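Local coordinates for mandelate racemase/muconate lactonizing enzyme, C-terminal domain protein (Paracoccus denitrificans, PDB 4DWD), which binds magnesium and may act as a hydro-lyase, at residues Arg29-Ala32 and Thr36-Trp39; His80-Leu85 and Gly89-Ala94; Gly232-Val237 and Lys258-Ser263; Val323-Arg328 and Ala340-Gly345. All coordinates share one frame; numbering follows the deposited sequence.

Contact 1 (Arg29-Ala32 and Thr36-Trp39); sequences RITA and TVGW
Arg29-Ala32 and Thr36-Trp39 are the facing arms of a beta hairpin, and Ile30 and Gly38 form an antiparallel hydrogen-bonded pair. Ile30 N reaches Gly38 O at 2.9 Å and Gly38 N returns to Ile30 O at 2.8 Å, both nearly straight and in the carbonyl plane. A third bond, Ala32 N to Thr36 O at 2.9 Å, ties the arms next to the turn. Arg29 and Val37 share a face with Trp39 and Thr31. The aliphatic part of Arg29 lies alongside the indole: Arg29 CB sits over the six-membered ring of Trp39, 4.0 Å from its centroid, in a CH-pi contact. With CG anti to the backbone N (chi1 175°), the chain runs on past Val37, Arg29 CG 3.5 Å from Val37 CG1, and leaves Arg29 CD 3.6 Å from Trp39 CZ2. The guanidinium, its plane turned 58° from the ring, goes on to a salt bridge with Glu9. Trp39 also packs on Val359 and Leu364. Replacing it by alanine would probably strip the Arg29 methylenes of their aromatic support and open a gap beside those two residues. Ile30, on the other face, packs on helix 90-110, as expected of the antiparallel sheet backed by helices in the N-terminal capping domain of enolase-superfamily enzymes.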
loop_
_atom_site.group_PDB
_atom_site.type_symbol
_atom_site.label_atom_id
_atom_site.label_comp_id
_atom_site.label_asym_id
_atom_site.label_seq_id
_atom_site.Cartn_x
_atom_site.Cartn_y
_atom_site.Cartn_z
ATOM N N ARG B 29 -40.737 -23.856 10.357
ATOM C CA ARG B 29 -41.958 -23.982 9.576
ATOM C C ARG B 29 -42.785 -22.725 9.778
ATOM O O ARG B 29 -43.133 -22.384 10.909
ATOM C CB ARG B 29 -42.753 -25.235 9.969
ATOM C CG ARG B 29 -44.096 -25.317 9.241
ATOM C CD ARG B 29 -44.795 -26.651 9.423
ATOM N NE ARG B 29 -45.030 -26.975 10.820
ATOM C CZ ARG B 29 -45.251 -28.213 11.258
ATOM N NH1 ARG B 29 -45.255 -29.232 10.406
ATOM N NH2 ARG B 29 -45.453 -28.438 12.546
ATOM N N ILE B 30 -43.063 -22.025 8.682
ATOM C CA ILE B 30 -43.917 -20.827 8.723
ATOM C C ILE B 30 -45.239 -21.128 8.031
ATOM O O ILE B 30 -45.256 -21.551 6.880
ATOM C CB ILE B 30 -43.227 -19.584 8.106
ATOM C CG1 ILE B 30 -41.857 -19.363 8.770
ATOM C CG2 ILE B 30 -44.110 -18.342 8.251
ATOM C CD1 ILE B 30 -41.130 -18.080 8.390
ATOM N N THR B 31 -46.342 -20.879 8.741
ATOM C CA THR B 31 -47.676 -21.109 8.211
ATOM C C THR B 31 -48.330 -19.761 7.985
ATOM O O THR B 31 -48.314 -18.898 8.870
ATOM C CB THR B 31 -48.513 -21.966 9.171
ATOM O OG1 THR B 31 -47.784 -23.164 9.469
ATOM C CG2 THR B 31 -49.862 -22.336 8.545
ATOM N N ALA B 32 -48.870 -19.571 6.788
ATOM C CA ALA B 32 -49.580 -18.341 6.456
ATOM C C ALA B 32 -51.035 -18.458 6.903
ATOM O O ALA B 32 -51.503 -19.552 7.253
ATOM C CB ALA B 32 -49.500 -18.073 4.964
ATOM N N THR B 36 -51.143 -22.279 3.945
ATOM C CA THR B 36 -49.945 -22.685 3.204
ATOM C C THR B 36 -48.727 -22.642 4.131
ATOM O O THR B 36 -48.690 -21.863 5.094
ATOM C CB THR B 36 -49.692 -21.825 1.949
ATOM O OG1 THR B 36 -49.551 -20.454 2.328
ATOM C CG2 THR B 36 -50.838 -21.966 0.951
ATOM N N VAL B 37 -47.744 -23.481 3.824
ATOM C CA VAL B 37 -46.584 -23.683 4.692
ATOM C C VAL B 37 -45.294 -23.429 3.915
ATOM O O VAL B 37 -45.171 -23.838 2.769
ATOM C CB VAL B 37 -46.580 -25.123 5.259
ATOM C CG1 VAL B 37 -45.295 -25.433 5.992
ATOM C CG2 VAL B 37 -47.765 -25.328 6.191
ATOM N N GLY B 38 -44.353 -22.725 4.543
ATOM C CA GLY B 38 -42.994 -22.603 3.999
ATOM C C GLY B 38 -41.971 -23.211 4.942
ATOM O O GLY B 38 -42.100 -23.119 6.169
ATOM N N TRP B 39 -40.945 -23.821 4.354
ATOM C CA TRP B 39 -39.896 -24.498 5.111
ATOM C C TRP B 39 -38.565 -23.809 4.999
ATOM O O TRP B 39 -38.114 -23.484 3.897
ATOM C CB TRP B 39 -39.753 -25.927 4.611
ATOM C CG TRP B 39 -40.854 -26.805 5.132
ATOM C CD1 TRP B 39 -42.008 -27.211 4.481
ATOM C CD2 TRP B 39 -40.931 -27.389 6.470
ATOM N NE1 TRP B 39 -42.770 -28.001 5.304
ATOM C CE2 TRP B 39 -42.179 -28.145 6.514
ATOM C CE3 TRP B 39 -40.112 -27.360 7.598
ATOM C CZ2 TRP B 39 -42.573 -28.848 7.652
ATOM C CZ3 TRP B 39 -40.517 -28.061 8.737
ATOM C CH2 TRP B 39 -41.721 -28.787 8.757
#

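Contact 2 (His80-Leu85 and Gly89-Ala94)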
loop_
_atom_site.group_PDB
_atom_site.type_symbol
_atom_site.label_atom_id
_atom_site.label_comp_id
_atom_site.label_asym_id
_atom_site.label_seq_id
_atom_site.Cartn_x
_atom_site.Cartn_y
_atom_site.Cartn_z
ATOM N N HIS B 80 -31.112 -6.099 12.698
ATOM C CA HIS B 80 -30.669 -4.995 13.526
ATOM C C HIS B 80 -31.105 -5.107 14.969
ATOM O O HIS B 80 -30.364 -4.713 15.864
ATOM C CB HIS B 80 -30.946 -3.664 12.825
ATOM C CG HIS B 80 -30.000 -3.422 11.652
ATOM N ND1 HIS B 80 -30.151 -4.048 10.468
ATOM C CD2 HIS B 80 -28.819 -2.676 11.551
ATOM C CE1 HIS B 80 -29.146 -3.702 9.636
ATOM N NE2 HIS B 80 -28.326 -2.870 10.300
ATOM N N ARG B 81 -32.274 -5.693 15.215
ATOM C CA ARG B 81 -32.700 -6.005 16.596
ATOM C C ARG B 81 -31.768 -7.026 17.254
ATOM O O ARG B 81 -31.532 -6.979 18.469
ATOM C CB ARG B 81 -34.128 -6.555 16.629
ATOM C CG ARG B 81 -35.173 -5.603 16.073
ATOM C CD ARG B 81 -36.423 -5.499 16.933
ATOM N NE ARG B 81 -36.948 -6.780 17.391
ATOM C CZ ARG B 81 -38.230 -7.000 17.683
ATOM N NH1 ARG B 81 -38.621 -8.197 18.102
ATOM N NH2 ARG B 81 -39.127 -6.030 17.543
ATOM N N LEU B 82 -31.253 -7.949 16.446
ATOM C CA LEU B 82 -30.452 -9.062 16.947
ATOM C C LEU B 82 -28.944 -8.829 16.860
ATOM O O LEU B 82 -28.154 -9.728 17.164
ATOM C CB LEU B 82 -30.787 -10.342 16.175
ATOM C CG LEU B 82 -32.195 -10.915 16.255
ATOM C CD1 LEU B 82 -32.245 -12.230 15.504
ATOM C CD2 LEU B 82 -32.604 -11.089 17.706
ATOM N N VAL B 83 -28.534 -7.629 16.470
ATOM C CA VAL B 83 -27.129 -7.410 16.128
ATOM C C VAL B 83 -26.200 -7.709 17.306
ATOM O O VAL B 83 -25.105 -8.230 17.116
ATOM C CB VAL B 83 -26.915 -5.980 15.554
ATOM C CG1 VAL B 83 -27.177 -4.917 16.611
ATOM C CG2 VAL B 83 -25.523 -5.817 14.947
ATOM N N LYS B 84 -26.654 -7.426 18.527
ATOM C CA LYS B 84 -25.797 -7.612 19.699
ATOM C C LYS B 84 -25.720 -9.066 20.146
ATOM O O LYS B 84 -25.037 -9.367 21.119
ATOM C CB LYS B 84 -26.221 -6.696 20.855
ATOM C CG LYS B 84 -26.300 -5.205 20.527
ATOM C CD LYS B 84 -25.004 -4.514 20.904
ATOM C CE LYS B 84 -25.095 -3.001 20.797
ATOM N NZ LYS B 84 -24.366 -2.334 21.911
ATOM N N LEU B 85 -26.385 -9.961 19.406
ATOM C CA LEU B 85 -26.191 -11.408 19.572
ATOM C C LEU B 85 -25.005 -11.924 18.773
ATOM O O LEU B 85 -24.701 -13.118 18.805
ATOM C CB LEU B 85 -27.464 -12.200 19.216
ATOM C CG LEU B 85 -28.720 -11.880 20.029
ATOM C CD1 LEU B 85 -29.867 -12.760 19.551
ATOM C CD2 LEU B 85 -28.470 -12.046 21.529
ATOM N N GLY B 89 -23.158 -16.564 13.082
ATOM C CA GLY B 89 -23.386 -17.943 13.524
ATOM C C GLY B 89 -24.823 -18.163 13.950
ATOM O O GLY B 89 -25.710 -18.321 13.120
ATOM N N ILE B 90 -25.054 -18.180 15.256
ATOM C CA ILE B 90 -26.380 -18.514 15.767
ATOM C C ILE B 90 -27.492 -17.623 15.198
ATOM O O ILE B 90 -28.506 -18.116 14.680
ATOM C CB ILE B 90 -26.384 -18.459 17.304
ATOM C CG1 ILE B 90 -25.573 -19.637 17.869
ATOM C CG2 ILE B 90 -27.815 -18.527 17.839
ATOM C CD1 ILE B 90 -25.146 -19.466 19.315
ATOM N N ALA B 91 -27.307 -16.307 15.280
ATOM C CA ALA B 91 -28.349 -15.393 14.839
ATOM C C ALA B 91 -28.474 -15.338 13.319
ATOM O O ALA B 91 -29.591 -15.313 12.798
ATOM C CB ALA B 91 -28.147 -13.999 15.436
ATOM N N THR B 92 -27.351 -15.317 12.594
ATOM C CA THR B 92 -27.475 -15.313 11.139
ATOM C C THR B 92 -28.124 -16.595 10.603
ATOM O O THR B 92 -28.841 -16.531 9.610
ATOM C CB THR B 92 -26.143 -15.030 10.403
ATOM O OG1 THR B 92 -25.140 -15.992 10.777
ATOM C CG2 THR B 92 -25.635 -13.611 10.732
ATOM N N ALA B 93 -27.879 -17.740 11.246
ATOM C CA ALA B 93 -28.540 -18.991 10.817
ATOM C C ALA B 93 -30.037 -18.959 11.107
ATOM O O ALA B 93 -30.834 -19.434 10.297
ATOM C CB ALA B 93 -27.896 -20.209 11.462
ATOM N N ALA B 94 -30.423 -18.398 12.256
ATOM C CA ALA B 94 -31.845 -18.194 12.567
ATOM C C ALA B 94 -32.537 -17.336 11.510
ATOM O O ALA B 94 -33.624 -17.670 11.028
ATOM C CB ALA B 94 -31.984 -17.571 13.942
HETATM O O HOH W 1 -24.988 -15.299 16.870
#
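Ala91 receives two leucines, Leu82 and Leu85, in a small apolar contact. Leu85 brings its CB to 4.2 Å from Ala91 CB, so the base of that side chain does the touching. Leu82 works from its other end, with Leu82 CD1 meeting the same methyl, Ala91 CB, at 4.5 Å. In both leucines CG stands anti to the carbonyl carbon, and the extended branch of Leu82 (chi2 -175°) is what carries CD1 across to the helix.

The polar link is indirect. No hydrogen bond passes straight between 80-85 and 89-94; instead a water lies 2.9 Å from Leu85 O, in place to donate to it, though other acceptors compete for its protons, and accepts from Ala91 N at 3.0 Å. Ala91 N belongs to the first turn of helix 90-110, where amides have no carbonyl of an earlier turn to bond, and the water supplies one with an acceptor.

Local bonds within each segment shape the two sides. Leu85 N to Leu82 O, 2.9 Å, closes the 3-10 turn that places both leucines on the same side. Gly89 is the N-cap of the following helix, with backbone angles that favour glycine, and its N makes a weak bond to the threonine hydroxyl, Thr92 OG1.

Helix 49-63 packs against the contact, touching Leu82 through Asp58 and Ala94 through Val55. Leu46 of a second subunit meets Leu82, Ile90 of that subunit meets Leu85, and its Glu249 forms a salt bridge with Lys84. The connection between helices 71-81 and 90-110 thus lies in contact with helix 49-63 and with the second subunit.

Contact 3 (Gly232-Val237 and Lys258-Ser263)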
loop_
_atom_site.group_PDB
_atom_site.type_symbol
_atom_site.label_atom_id
_atom_site.label_comp_id
_atom_site.label_asym_id
_atom_site.label_seq_id
_atom_site.Cartn_x
_atom_site.Cartn_y
_atom_site.Cartn_z
ATOM N N GLY B 232 -6.543 -12.118 7.380
ATOM C CA GLY B 232 -5.338 -11.674 6.688
ATOM C C GLY B 232 -4.499 -12.841 6.199
ATOM O O GLY B 232 -4.075 -12.874 5.023
ATOM N N ALA B 233 -4.284 -13.817 7.083
ATOM C CA ALA B 233 -3.498 -15.005 6.740
ATOM C C ALA B 233 -4.160 -15.842 5.652
ATOM O O ALA B 233 -3.474 -16.361 4.763
ATOM C CB ALA B 233 -3.248 -15.848 7.971
HETATM N N MSE B 234 -5.484 -15.970 5.717
HETATM C CA MSE B 234 -6.216 -16.720 4.691
HETATM C C MSE B 234 -5.981 -16.136 3.326
HETATM O O MSE B 234 -5.650 -16.857 2.387
HETATM C CB MSE B 234 -7.700 -16.691 5.047
HETATM C CG MSE B 234 -8.563 -17.616 4.187
HETATM SE SE MSE B 234 -8.420 -19.525 4.678
HETATM C CE MSE B 234 -9.410 -19.346 6.369
ATOM N N GLY B 235 -6.117 -14.817 3.209
ATOM C CA GLY B 235 -5.908 -14.149 1.927
ATOM C C GLY B 235 -4.452 -14.147 1.485
ATOM O O GLY B 235 -4.162 -14.199 0.294
ATOM N N GLU B 236 -3.537 -14.073 2.452
ATOM C CA GLU B 236 -2.099 -14.135 2.161
ATOM C C GLU B 236 -1.746 -15.483 1.536
ATOM O O GLU B 236 -1.044 -15.550 0.510
ATOM C CB GLU B 236 -1.279 -13.921 3.431
ATOM C CG GLU B 236 0.217 -14.117 3.222
ATOM C CD GLU B 236 1.019 -13.857 4.478
ATOM O OE1 GLU B 236 0.801 -12.795 5.101
ATOM O OE2 GLU B 236 1.876 -14.703 4.826
ATOM N N VAL B 237 -2.264 -16.556 2.145
ATOM C CA VAL B 237 -1.990 -17.888 1.628
ATOM C C VAL B 237 -2.593 -18.009 0.233
ATOM O O VAL B 237 -1.937 -18.548 -0.683
ATOM C CB VAL B 237 -2.525 -18.980 2.580
ATOM C CG1 VAL B 237 -2.513 -20.368 1.925
ATOM C CG2 VAL B 237 -1.728 -18.984 3.882
ATOM N N LYS B 258 -16.924 -9.234 2.135
ATOM C CA LYS B 258 -16.130 -8.199 1.485
ATOM C C LYS B 258 -14.689 -8.202 2.022
ATOM O O LYS B 258 -13.737 -8.134 1.244
ATOM C CB LYS B 258 -16.823 -6.839 1.683
ATOM C CG LYS B 258 -16.085 -5.634 1.106
ATOM C CD LYS B 258 -15.122 -4.981 2.108
ATOM C CE LYS B 258 -15.819 -4.377 3.332
ATOM N NZ LYS B 258 -14.842 -3.778 4.302
ATOM N N ASP B 259 -14.543 -8.282 3.345
ATOM C CA ASP B 259 -13.215 -8.290 3.960
ATOM C C ASP B 259 -12.406 -9.520 3.536
ATOM O O ASP B 259 -11.197 -9.420 3.317
ATOM C CB ASP B 259 -13.318 -8.226 5.487
ATOM C CG ASP B 259 -13.731 -6.844 5.985
ATOM O OD1 ASP B 259 -13.446 -5.852 5.296
ATOM O OD2 ASP B 259 -14.350 -6.752 7.067
ATOM N N LEU B 260 -13.076 -10.665 3.406
ATOM C CA LEU B 260 -12.394 -11.871 2.973
ATOM C C LEU B 260 -11.882 -11.714 1.541
ATOM O O LEU B 260 -10.761 -12.106 1.226
ATOM C CB LEU B 260 -13.348 -13.061 3.116
ATOM C CG LEU B 260 -12.784 -14.444 2.790
ATOM C CD1 LEU B 260 -11.702 -14.850 3.775
ATOM C CD2 LEU B 260 -13.919 -15.454 2.806
ATOM N N ILE B 261 -12.701 -11.122 0.682
ATOM C CA ILE B 261 -12.297 -10.866 -0.695
ATOM C C ILE B 261 -11.117 -9.880 -0.714
ATOM O O ILE B 261 -10.119 -10.102 -1.413
ATOM C CB ILE B 261 -13.494 -10.340 -1.501
ATOM C CG1 ILE B 261 -14.504 -11.478 -1.694
ATOM C CG2 ILE B 261 -13.040 -9.763 -2.833
ATOM C CD1 ILE B 261 -15.817 -11.001 -2.294
ATOM N N LEU B 262 -11.209 -8.797 0.061
ATOM C CA LEU B 262 -10.130 -7.816 0.036
ATOM C C LEU B 262 -8.806 -8.392 0.557
ATOM O O LEU B 262 -7.732 -7.960 0.134
ATOM C CB LEU B 262 -10.526 -6.521 0.764
ATOM C CG LEU B 262 -11.635 -5.646 0.149
ATOM C CD1 LEU B 262 -11.745 -4.345 0.943
ATOM C CD2 LEU B 262 -11.496 -5.376 -1.343
ATOM N N SER B 263 -8.891 -9.398 1.430
ATOM C CA SER B 263 -7.685 -10.025 1.951
ATOM C C SER B 263 -6.922 -10.799 0.890
ATOM O O SER B 263 -5.731 -11.074 1.062
ATOM C CB SER B 263 -8.012 -10.962 3.122
ATOM O OG SER B 263 -8.466 -12.235 2.673
HETATM O O HOH W 2 -4.186 -10.694 3.386
#
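Ser263 O, at the end of segment 258-263, is approached by two donors from the direction of Gly232-Val237. A water gives one proton to Ser263 O at 2.8 Å and the other to Gly232 O at 2.7 Å, bridging the helices, while Gly235 CA comes within 3.2 Å of Ser263 O in a CA-H...O contact. The closeness depends on glycine: a CB at position 235 would run into that carbonyl oxygen.

The hydroxyl of Ser263 lies beside the same residue, Ser263 OG 3.3 Å from Gly235 CA. Its chi1 of 82° sets OG between the backbone N and the carbonyl carbon, which turns Ser263 OG back to donate to Leu260 O at 2.7 Å, tilted 24° from the carbonyl plane; a weak bond also links it to Val231 O. With alanine in place of Ser263, Leu260 O is likely to lose its hydroxyl partner and the close fit against Gly235 to slacken.

Farther along, Met234 is present as selenomethionine, and Met234 CG lies 4.2 Å from Leu260 CD1; the side chain leans on Ala247 and Pro225, about 8 Å from those of the metal-binding Glu223 and Glu249. The segment axes approach to 8.3 Å and cross at -42°. These are successive outer helices of the barrel, linked through strand 244-246. Between segments 232-237 and 258-263 themselves no direct hydrogen bond forms: a shared water, a glycine-enabled backbone approach and one apolar touch favour close fit over strong polar pairing.

Contact 4 (Val323-Arg328 and Ala340-Gly345); sequences VELADR and AEPVDG
The one ring in this contact is the pyrrolidine of Pro342, a puckered rather than truly flat group, and Leu325 meets it along its CG-CD bond. Leu325 CD2 lies 3.8 Å from Pro342 CG and 3.9 Å from Pro342 CD, the leucine side chain crossing the proline at about a right angle. The second methyl of the same leucine serves another partner: Leu325 CD1 is 4.3 Å from Ala340 CB. With CG held anti to the backbone N (chi1 178°), the fork is carried away from the strand and its two branches are divided between the two loop residues.

The loop matches this by alternation. Glu341, in an extended conformation, points its CB away, and its carboxylate pairs with Arg333, while Ala340 and Pro342 both aim their CB atoms at the strand. The backbones themselves stay apart, the nearest CA pair being Leu325 and Ala340 at 8.0 Å, so no hydrogen bond forms across and the contact is wholly apolar.

Phe347 of strand 346-348 touches both Leu325 and Ala340, and Cys128 of strand 125-132 touches Pro342. Strand 323-325 pairs in parallel with 125-132, whose antiparallel partner is 346-348. Through that pairing strand 323-325 helps close the barrel, and the loop on to 346-348 packs on Leu325, within the modified TIM barrel, (beta/alpha)7beta, of enolase-superfamily enzymes.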
loop_
_atom_site.group_PDB
_atom_site.type_symbol
_atom_site.label_atom_id
_atom_site.label_comp_id
_atom_site.label_asym_id
_atom_site.label_seq_id
_atom_site.Cartn_x
_atom_site.Cartn_y
_atom_site.Cartn_z
ATOM N N VAL B 323 -22.051 -28.382 -7.405
ATOM C CA VAL B 323 -22.821 -28.280 -6.160
ATOM C C VAL B 323 -22.334 -29.305 -5.131
ATOM O O VAL B 323 -22.192 -30.487 -5.430
ATOM C CB VAL B 323 -24.313 -28.541 -6.447
ATOM C CG1 VAL B 323 -25.126 -28.496 -5.158
ATOM C CG2 VAL B 323 -24.853 -27.527 -7.449
ATOM N N GLU B 324 -22.102 -28.855 -3.902
ATOM C CA GLU B 324 -21.655 -29.756 -2.838
ATOM C C GLU B 324 -22.686 -30.820 -2.458
ATOM O O GLU B 324 -23.859 -30.512 -2.218
ATOM C CB GLU B 324 -21.251 -28.964 -1.595
ATOM C CG GLU B 324 -20.656 -29.873 -0.521
ATOM C CD GLU B 324 -19.919 -29.148 0.589
ATOM O OE1 GLU B 324 -20.077 -27.924 0.753
ATOM O OE2 GLU B 324 -19.199 -29.838 1.334
ATOM N N LEU B 325 -22.218 -32.069 -2.413
ATOM C CA LEU B 325 -22.973 -33.210 -1.897
ATOM C C LEU B 325 -22.157 -33.893 -0.797
ATOM O O LEU B 325 -21.229 -34.680 -1.063
ATOM C CB LEU B 325 -23.356 -34.188 -3.013
ATOM C CG LEU B 325 -24.118 -35.446 -2.549
ATOM C CD1 LEU B 325 -25.478 -35.071 -1.958
ATOM C CD2 LEU B 325 -24.270 -36.416 -3.707
ATOM N N ALA B 326 -22.505 -33.575 0.446
ATOM C CA ALA B 326 -21.710 -34.013 1.597
ATOM C C ALA B 326 -22.149 -35.368 2.170
ATOM O O ALA B 326 -23.095 -35.989 1.682
ATOM C CB ALA B 326 -21.689 -32.930 2.672
ATOM N N ASP B 327 -21.451 -35.804 3.217
ATOM C CA ASP B 327 -21.611 -37.140 3.789
ATOM C C ASP B 327 -23.011 -37.426 4.299
ATOM O O ASP B 327 -23.715 -36.539 4.765
ATOM C CB ASP B 327 -20.623 -37.346 4.938
ATOM C CG ASP B 327 -19.232 -36.825 4.610
ATOM O OD1 ASP B 327 -19.060 -35.590 4.604
ATOM O OD2 ASP B 327 -18.326 -37.650 4.371
ATOM N N ARG B 328 -23.397 -38.694 4.206
ATOM C CA ARG B 328 -24.634 -39.185 4.815
ATOM C C ARG B 328 -25.874 -38.444 4.339
ATOM O O ARG B 328 -26.805 -38.190 5.112
ATOM C CB ARG B 328 -24.534 -39.177 6.351
ATOM C CG ARG B 328 -23.400 -40.018 6.920
ATOM C CD ARG B 328 -23.532 -41.489 6.553
ATOM N NE ARG B 328 -24.902 -41.982 6.723
ATOM C CZ ARG B 328 -25.396 -42.483 7.853
ATOM N NH1 ARG B 328 -24.632 -42.577 8.940
ATOM N NH2 ARG B 328 -26.658 -42.899 7.897
ATOM N N ALA B 340 -31.888 -34.526 -1.577
ATOM C CA ALA B 340 -30.790 -34.584 -2.540
ATOM C C ALA B 340 -30.417 -36.016 -2.914
ATOM O O ALA B 340 -30.157 -36.849 -2.049
ATOM C CB ALA B 340 -29.571 -33.870 -1.974
ATOM N N GLU B 341 -30.382 -36.282 -4.214
ATOM C CA GLU B 341 -30.047 -37.614 -4.733
ATOM C C GLU B 341 -29.638 -37.439 -6.187
ATOM O O GLU B 341 -30.487 -37.188 -7.044
ATOM C CB GLU B 341 -31.245 -38.557 -4.603
ATOM C CG GLU B 341 -31.030 -39.984 -5.090
ATOM C CD GLU B 341 -32.204 -40.879 -4.733
ATOM O OE1 GLU B 341 -33.015 -40.490 -3.861
ATOM O OE2 GLU B 341 -32.327 -41.970 -5.325
ATOM N N PRO B 342 -28.331 -37.552 -6.471
ATOM C CA PRO B 342 -27.888 -37.273 -7.835
ATOM C C PRO B 342 -28.349 -38.347 -8.829
ATOM O O PRO B 342 -28.502 -39.509 -8.454
ATOM C CB PRO B 342 -26.362 -37.274 -7.711
ATOM C CG PRO B 342 -26.075 -38.162 -6.549
ATOM C CD PRO B 342 -27.228 -38.010 -5.600
ATOM N N VAL B 343 -28.586 -37.932 -10.071
ATOM C CA VAL B 343 -28.913 -38.834 -11.174
ATOM C C VAL B 343 -27.934 -38.503 -12.294
ATOM O O VAL B 343 -27.850 -37.350 -12.723
ATOM C CB VAL B 343 -30.366 -38.623 -11.654
ATOM C CG1 VAL B 343 -30.655 -39.443 -12.905
ATOM C CG2 VAL B 343 -31.354 -38.972 -10.550
ATOM N N ASP B 344 -27.168 -39.502 -12.741
ATOM C CA ASP B 344 -26.142 -39.294 -13.770
ATOM C C ASP B 344 -25.207 -38.144 -13.399
ATOM O O ASP B 344 -24.803 -37.350 -14.261
ATOM C CB ASP B 344 -26.778 -39.053 -15.153
ATOM C CG ASP B 344 -27.600 -40.237 -15.644
ATOM O OD1 ASP B 344 -27.361 -41.378 -15.189
ATOM O OD2 ASP B 344 -28.489 -40.024 -16.494
ATOM N N GLY B 345 -24.896 -38.055 -12.102
ATOM C CA GLY B 345 -23.960 -37.064 -11.569
ATOM C C GLY B 345 -24.498 -35.649 -11.433
ATOM O O GLY B 345 -23.722 -34.719 -11.189
#

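How the contacts relate
Contacts 1 and 2 belong to the N-terminal domain and contacts 3 and 4 to the barrel, and no two of the four touch. Contacts 1 and 2 share helix 90-110: its start forms one side of contact 2, and its later turns pack under Ile30 of contact 1; the nearest atoms of the two contacts are about 8 Å apart. Contact 1 is partly buried and held by direct backbone bonds. The other three are buried and have none across: contacts 2 and 3 each use a bridging water, whereas contact 4 relies on apolar groups alone. Neighbouring subunits reach contacts 2 and 3, while contacts 1 and 4 are completed within their own chain.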